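Long-range contacts in outer membrane protein (Bartonella henselae, PDB 2FI9), which is of unknown function, though named an outer membrane protein, and folds as a compact single chain of mixed helices and strands, with a DUF498/DUF598 family sequence: residues Ser36-Pro41 against Ala121-Ala126; Pro54-Ile59 against Glu85-Leu90. One frame throughout, in Å; residues are numbered along the deposited sequence.

Contact 1. Residues Ser36-Pro41 against Ala121-Ala126; sequences SIICIP and AALLFA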
loop_
_atom_site.group_PDB
_atom_site.type_symbol
_atom_site.label_atom_id
_atom_site.label_comp_id
_atom_site.label_asym_id
_atom_site.label_seq_id
_atom_site.Cartn_x
_atom_site.Cartn_y
_atom_site.Cartn_z
ATOM N N SER A 36 -1.768 -4.819 -8.659
ATOM C CA SER A 36 -1.729 -4.177 -7.361
ATOM C C SER A 36 -0.306 -4.209 -6.801
ATOM O O SER A 36 0.498 -5.082 -7.165
ATOM C CB SER A 36 -2.685 -4.885 -6.411
ATOM O OG SER A 36 -4.028 -4.794 -6.894
ATOM N N ILE A 37 0.013 -3.255 -5.932
ATOM C CA ILE A 37 1.376 -3.156 -5.398
ATOM C C ILE A 37 1.376 -2.905 -3.902
ATOM O O ILE A 37 0.414 -2.366 -3.332
ATOM C CB ILE A 37 2.231 -2.056 -6.111
ATOM C CG1 ILE A 37 1.565 -0.675 -6.017
ATOM C CG2 ILE A 37 2.491 -2.447 -7.549
ATOM C CD1 ILE A 37 2.488 0.480 -6.419
ATOM N N ILE A 38 2.455 -3.325 -3.272
ATOM C CA ILE A 38 2.739 -2.944 -1.909
ATOM C C ILE A 38 4.079 -2.164 -1.907
ATOM O O ILE A 38 5.009 -2.534 -2.606
ATOM C CB ILE A 38 2.749 -4.182 -0.994
ATOM C CG1 ILE A 38 2.509 -3.778 0.453
ATOM C CG2 ILE A 38 4.025 -5.007 -1.143
ATOM C CD1 ILE A 38 2.084 -4.950 1.304
ATOM N N CYS A 39 4.131 -1.066 -1.163
ATOM C CA CYS A 39 5.271 -0.172 -1.149
ATOM C C CYS A 39 5.754 -0.115 0.273
ATOM O O CYS A 39 5.067 0.407 1.148
ATOM C CB CYS A 39 4.849 1.234 -1.587
ATOM S SG CYS A 39 3.985 1.299 -3.162
ATOM N N ILE A 40 6.922 -0.682 0.518
ATOM C CA ILE A 40 7.448 -0.791 1.874
ATOM C C ILE A 40 8.934 -0.382 1.848
ATOM O O ILE A 40 9.498 -0.198 0.767
ATOM C CB ILE A 40 7.209 -2.217 2.439
ATOM C CG1 ILE A 40 7.768 -3.270 1.469
ATOM C CG2 ILE A 40 5.723 -2.437 2.644
ATOM C CD1 ILE A 40 7.641 -4.713 1.964
ATOM N N PRO A 41 9.552 -0.148 3.020
ATOM C CA PRO A 41 10.960 0.295 2.962
ATOM C C PRO A 41 11.892 -0.545 2.079
ATOM O O PRO A 41 12.834 0.018 1.487
ATOM C CB PRO A 41 11.390 0.265 4.431
ATOM C CG PRO A 41 10.135 0.633 5.136
ATOM C CD PRO A 41 9.052 -0.159 4.406
ATOM N N ALA A 121 4.077 3.135 4.591
ATOM C CA ALA A 121 3.940 2.032 3.663
ATOM C C ALA A 121 2.583 2.180 3.008
ATOM O O ALA A 121 1.696 2.828 3.557
ATOM C CB ALA A 121 4.034 0.676 4.404
ATOM N N ALA A 122 2.411 1.572 1.841
ATOM C CA ALA A 122 1.111 1.569 1.168
ATOM C C ALA A 122 0.821 0.212 0.545
ATOM O O ALA A 122 1.717 -0.426 -0.011
ATOM C CB ALA A 122 1.077 2.651 0.095
ATOM N N LEU A 123 -0.432 -0.231 0.647
ATOM C CA LEU A 123 -0.912 -1.372 -0.088
ATOM C C LEU A 123 -1.935 -0.813 -1.044
ATOM O O LEU A 123 -2.908 -0.208 -0.612
ATOM C CB LEU A 123 -1.574 -2.370 0.864
ATOM C CG LEU A 123 -2.243 -3.594 0.230
ATOM C CD1 LEU A 123 -1.306 -4.350 -0.674
ATOM C CD2 LEU A 123 -2.787 -4.547 1.318
ATOM N N LEU A 124 -1.729 -1.002 -2.341
ATOM C CA LEU A 124 -2.566 -0.299 -3.309
ATOM C C LEU A 124 -3.242 -1.251 -4.286
ATOM O O LEU A 124 -2.566 -1.852 -5.120
ATOM C CB LEU A 124 -1.734 0.747 -4.062
ATOM C CG LEU A 124 -0.945 1.750 -3.205
ATOM C CD1 LEU A 124 0.086 2.512 -4.010
ATOM C CD2 LEU A 124 -1.864 2.753 -2.510
ATOM N N PHE A 125 -4.568 -1.376 -4.191
ATOM C CA PHE A 125 -5.324 -2.132 -5.180
ATOM C C PHE A 125 -5.396 -1.336 -6.460
ATOM O O PHE A 125 -5.834 -0.198 -6.457
ATOM C CB PHE A 125 -6.723 -2.428 -4.690
ATOM C CG PHE A 125 -7.544 -3.265 -5.639
ATOM C CD1 PHE A 125 -7.277 -4.622 -5.800
ATOM C CD2 PHE A 125 -8.613 -2.705 -6.337
ATOM C CE1 PHE A 125 -8.041 -5.399 -6.658
ATOM C CE2 PHE A 125 -9.408 -3.493 -7.188
ATOM C CZ PHE A 125 -9.118 -4.833 -7.350
ATOM N N ALA A 126 -4.968 -1.951 -7.555
ATOM C CA ALA A 126 -4.913 -1.274 -8.847
ATOM C C ALA A 126 -6.315 -1.124 -9.390
ATOM O O ALA A 126 -7.037 -2.102 -9.510
ATOM C CB ALA A 126 -4.086 -2.071 -9.808
#
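In a mixed five-stranded sheet, strand 36-40 pairs antiparallel with the central strand 120-124, which runs parallel to its other neighbour, 71-75: Ile37, Ile38 and Cys39 lie opposite Leu124, Leu123 and Ala122. The segment axes are 4.7 Å apart and run antiparallel at 176°. Ile37-Leu124 and Cys39-Ala122 are hydrogen-bonded pairs, each closed by two backbone bonds; the shortest, Leu124 N to Ile37 O, is 2.7 Å long. Between them Ile38 and Leu123 form a non-hydrogen-bonded pair, their CA atoms 4.4 Å apart. Strand 43-47 continues the sheet beyond Ile38, and strand 71-75 beyond Leu123.

Side chains alternate between two buried faces. Ile37, Cys39, Ala122 and Leu124 share one of them. Here the CD1 methyls of Ile37 and Leu124 lie 4.0 Å apart where the two chains cross obliquely, and Cys39 SG comes alongside the same Leu124 methyl. Phe26 of strand 25-28 covers Ile37 and Leu124. On the other face, the extended chain of Ile38, with CG1 anti to the backbone N (chi1 -158°), brings its CD1 to 4.0 Å from Leu123 CD1, while Val62 of helix 60-64 packs on Ile38. Further along, Ile40 CG2 meets Ala121 CB at 4.0 Å.

Beyond the Ile37-Leu124 pair, a side chain supplies the next bond. Ser36 OG accepts a nearly straight bond from Ala126 N at 3.1 Å (167° at the hydrogen), and the same oxygen lies 3.4 Å from Phe125 CD1, approaching the ring obliquely.

Contact 2. Residues Pro54-Ile59 against Glu85-Leu90; sequences PTQEDI and EELRVL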
loop_
_atom_site.group_PDB
_atom_site.type_symbol
_atom_site.label_atom_id
_atom_site.label_comp_id
_atom_site.label_asym_id
_atom_site.label_seq_id
_atom_site.Cartn_x
_atom_site.Cartn_y
_atom_site.Cartn_z
ATOM N N PRO A 54 -7.930 -6.271 1.329
ATOM C CA PRO A 54 -6.713 -7.035 1.514
ATOM C C PRO A 54 -6.923 -8.260 2.391
ATOM O O PRO A 54 -7.823 -8.276 3.243
ATOM C CB PRO A 54 -5.768 -6.049 2.206
ATOM C CG PRO A 54 -6.601 -5.032 2.787
ATOM C CD PRO A 54 -7.895 -4.975 2.033
ATOM N N THR A 55 -6.102 -9.278 2.149
ATOM C CA THR A 55 -6.100 -10.489 2.946
ATOM C C THR A 55 -4.890 -10.463 3.879
ATOM O O THR A 55 -4.036 -9.569 3.790
ATOM C CB THR A 55 -6.018 -11.744 2.056
ATOM O OG1 THR A 55 -4.739 -11.785 1.416
ATOM C CG2 THR A 55 -7.105 -11.725 0.994
ATOM N N GLN A 56 -4.822 -11.443 4.778
ATOM C CA GLN A 56 -3.668 -11.596 5.658
ATOM C C GLN A 56 -2.367 -11.748 4.862
ATOM O O GLN A 56 -1.375 -11.086 5.171
ATOM C CB GLN A 56 -3.913 -12.747 6.644
ATOM C CG GLN A 56 -5.143 -12.453 7.531
ATOM C CD GLN A 56 -5.644 -13.633 8.353
ATOM O OE1 GLN A 56 -4.873 -14.514 8.747
ATOM N NE2 GLN A 56 -6.947 -13.633 8.640
ATOM N N GLU A 57 -2.384 -12.574 3.816
ATOM C CA GLU A 57 -1.249 -12.694 2.888
ATOM C C GLU A 57 -0.834 -11.362 2.261
ATOM O O GLU A 57 0.363 -11.036 2.176
ATOM C CB GLU A 57 -1.600 -13.639 1.752
ATOM C CG GLU A 57 -1.169 -15.065 1.957
ATOM C CD GLU A 57 -0.947 -15.782 0.628
ATOM O OE1 GLU A 57 -0.820 -17.029 0.644
ATOM O OE2 GLU A 57 -0.906 -15.104 -0.431
ATOM N N ASP A 58 -1.818 -10.602 1.799
ATOM C CA ASP A 58 -1.550 -9.314 1.172
ATOM C C ASP A 58 -0.650 -8.415 2.005
ATOM O O ASP A 58 0.172 -7.668 1.452
ATOM C CB ASP A 58 -2.848 -8.580 0.849
ATOM C CG ASP A 58 -3.602 -9.226 -0.274
ATOM O OD1 ASP A 58 -2.998 -10.040 -1.003
ATOM O OD2 ASP A 58 -4.799 -8.935 -0.434
ATOM N N ILE A 59 -0.821 -8.473 3.324
ATOM C CA ILE A 59 -0.115 -7.556 4.215
ATOM C C ILE A 59 1.093 -8.211 4.916
ATOM O O ILE A 59 1.766 -7.582 5.734
ATOM C CB ILE A 59 -1.075 -6.897 5.259
ATOM C CG1 ILE A 59 -1.628 -7.939 6.243
ATOM C CG2 ILE A 59 -2.209 -6.139 4.555
ATOM C CD1 ILE A 59 -2.065 -7.345 7.582
ATOM N N GLU A 85 -11.617 -7.301 10.372
ATOM C CA GLU A 85 -11.279 -7.471 11.785
ATOM C C GLU A 85 -9.913 -8.162 11.990
ATOM O O GLU A 85 -9.086 -7.717 12.785
ATOM C CB GLU A 85 -12.410 -8.255 12.466
ATOM C CG GLU A 85 -12.218 -8.555 13.947
ATOM C CD GLU A 85 -13.432 -9.233 14.571
ATOM O OE1 GLU A 85 -14.434 -9.477 13.863
ATOM O OE2 GLU A 85 -13.397 -9.530 15.782
ATOM N N GLU A 86 -9.704 -9.255 11.267
ATOM C CA GLU A 86 -8.483 -10.047 11.331
ATOM C C GLU A 86 -7.227 -9.216 11.041
ATOM O O GLU A 86 -6.208 -9.360 11.712
ATOM C CB GLU A 86 -8.580 -11.205 10.334
ATOM C CG GLU A 86 -9.685 -12.216 10.643
ATOM C CD GLU A 86 -11.102 -11.812 10.160
ATOM O OE1 GLU A 86 -11.352 -10.672 9.692
ATOM O OE2 GLU A 86 -11.999 -12.678 10.271
ATOM N N LEU A 87 -7.315 -8.338 10.049
ATOM C CA LEU A 87 -6.201 -7.481 9.664
ATOM C C LEU A 87 -5.978 -6.353 10.665
ATOM O O LEU A 87 -4.846 -5.957 10.906
ATOM C CB LEU A 87 -6.446 -6.904 8.262
ATOM C CG LEU A 87 -6.008 -7.817 7.110
ATOM C CD1 LEU A 87 -6.857 -9.058 6.945
ATOM C CD2 LEU A 87 -5.965 -7.027 5.804
ATOM N N ARG A 88 -7.066 -5.827 11.226
ATOM C CA ARG A 88 -6.974 -4.773 12.234
ATOM C C ARG A 88 -6.184 -5.271 13.442
ATOM O O ARG A 88 -5.291 -4.574 13.923
ATOM C CB ARG A 88 -8.372 -4.270 12.647
ATOM C CG ARG A 88 -9.138 -3.580 11.493
ATOM C CD ARG A 88 -10.358 -2.815 11.956
ATOM N NE ARG A 88 -11.245 -3.583 12.819
ATOM C CZ ARG A 88 -12.397 -4.136 12.432
ATOM N NH1 ARG A 88 -12.823 -4.011 11.171
ATOM N NH2 ARG A 88 -13.142 -4.812 13.310
ATOM N N VAL A 89 -6.500 -6.489 13.898
ATOM C CA VAL A 89 -5.755 -7.164 14.971
ATOM C C VAL A 89 -4.262 -7.339 14.653
ATOM O O VAL A 89 -3.411 -6.936 15.445
ATOM C CB VAL A 89 -6.399 -8.530 15.328
ATOM C CG1 VAL A 89 -5.591 -9.277 16.388
ATOM C CG2 VAL A 89 -7.821 -8.304 15.837
ATOM N N LEU A 90 -3.949 -7.957 13.519
ATOM C CA LEU A 90 -2.546 -8.182 13.125
ATOM C C LEU A 90 -1.740 -6.879 13.071
ATOM O O LEU A 90 -0.614 -6.809 13.586
ATOM C CB LEU A 90 -2.495 -8.884 11.770
ATOM C CG LEU A 90 -3.015 -10.324 11.703
ATOM C CD1 LEU A 90 -3.346 -10.681 10.257
ATOM C CD2 LEU A 90 -2.020 -11.291 12.287
#
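The turn around Gln56 passes beside helix 85-93 near Leu87, with the CA atoms of Gln56 and Leu87 6.3 Å apart. Residues 56-58 wind like a helix without its repeating hydrogen bonds, whereas 85-90 is the regular first part of its helix. Side chains carry the contact. Leu87 buries more surface here than any other residue, and its two methyls divide the work: CD2 reaches Pro54, 3.4 Å from the carbonyl O and 3.7 Å from the ring atom CG, while CD1 lies 3.8 Å from Gln56 CG. From the far end of the turn, Ile59 CD1 closes on Leu87 CG at 4.0 Å.

The turn is shaped by an ST motif, in which Thr55 OG1 accepts from the backbone N of Asp58, three residues on. In return Asp58 OD2 accepts from Thr55 N at 2.9 Å, the donor standing above the carboxylate plane. These two bonds tie Thr55 to Asp58, and Gln56, between them, reaches across to the helix.

One helical turn after Leu87, Leu90 brings its CD1 to 3.7 Å from Gln56 CG, the two side chains crossing at about a right angle. Gln56 extends beyond CG (chi2 169°) on the solvent-exposed side. Its NE2 rests on the aliphatic part of Glu86, 3.4 Å from CB; the Glu86 chain bends at chi2 (82°) and its carboxylate lies farther off, its plane 25° from that of the amide.

In chain order the segments run 36-41, 54-59, 85-90, 121-126, so both segments of contact 2 fall between the two of contact 1. Their centres are 14 Å apart: contact 1 lies about 3 Å from the centre of the chain and contact 2 about 13 Å from it. Residues 54-59 bridge the two, lying between the central strand 120-124 and helix 85-93. Leu123 CD2 touches Pro54 CB at 3.5 Å and Ile59 CG2 at 3.7 Å, and Ile38 CD1 packs on Asp58 O. One face of the sheet is thus connected through this turn to the peripheral helix.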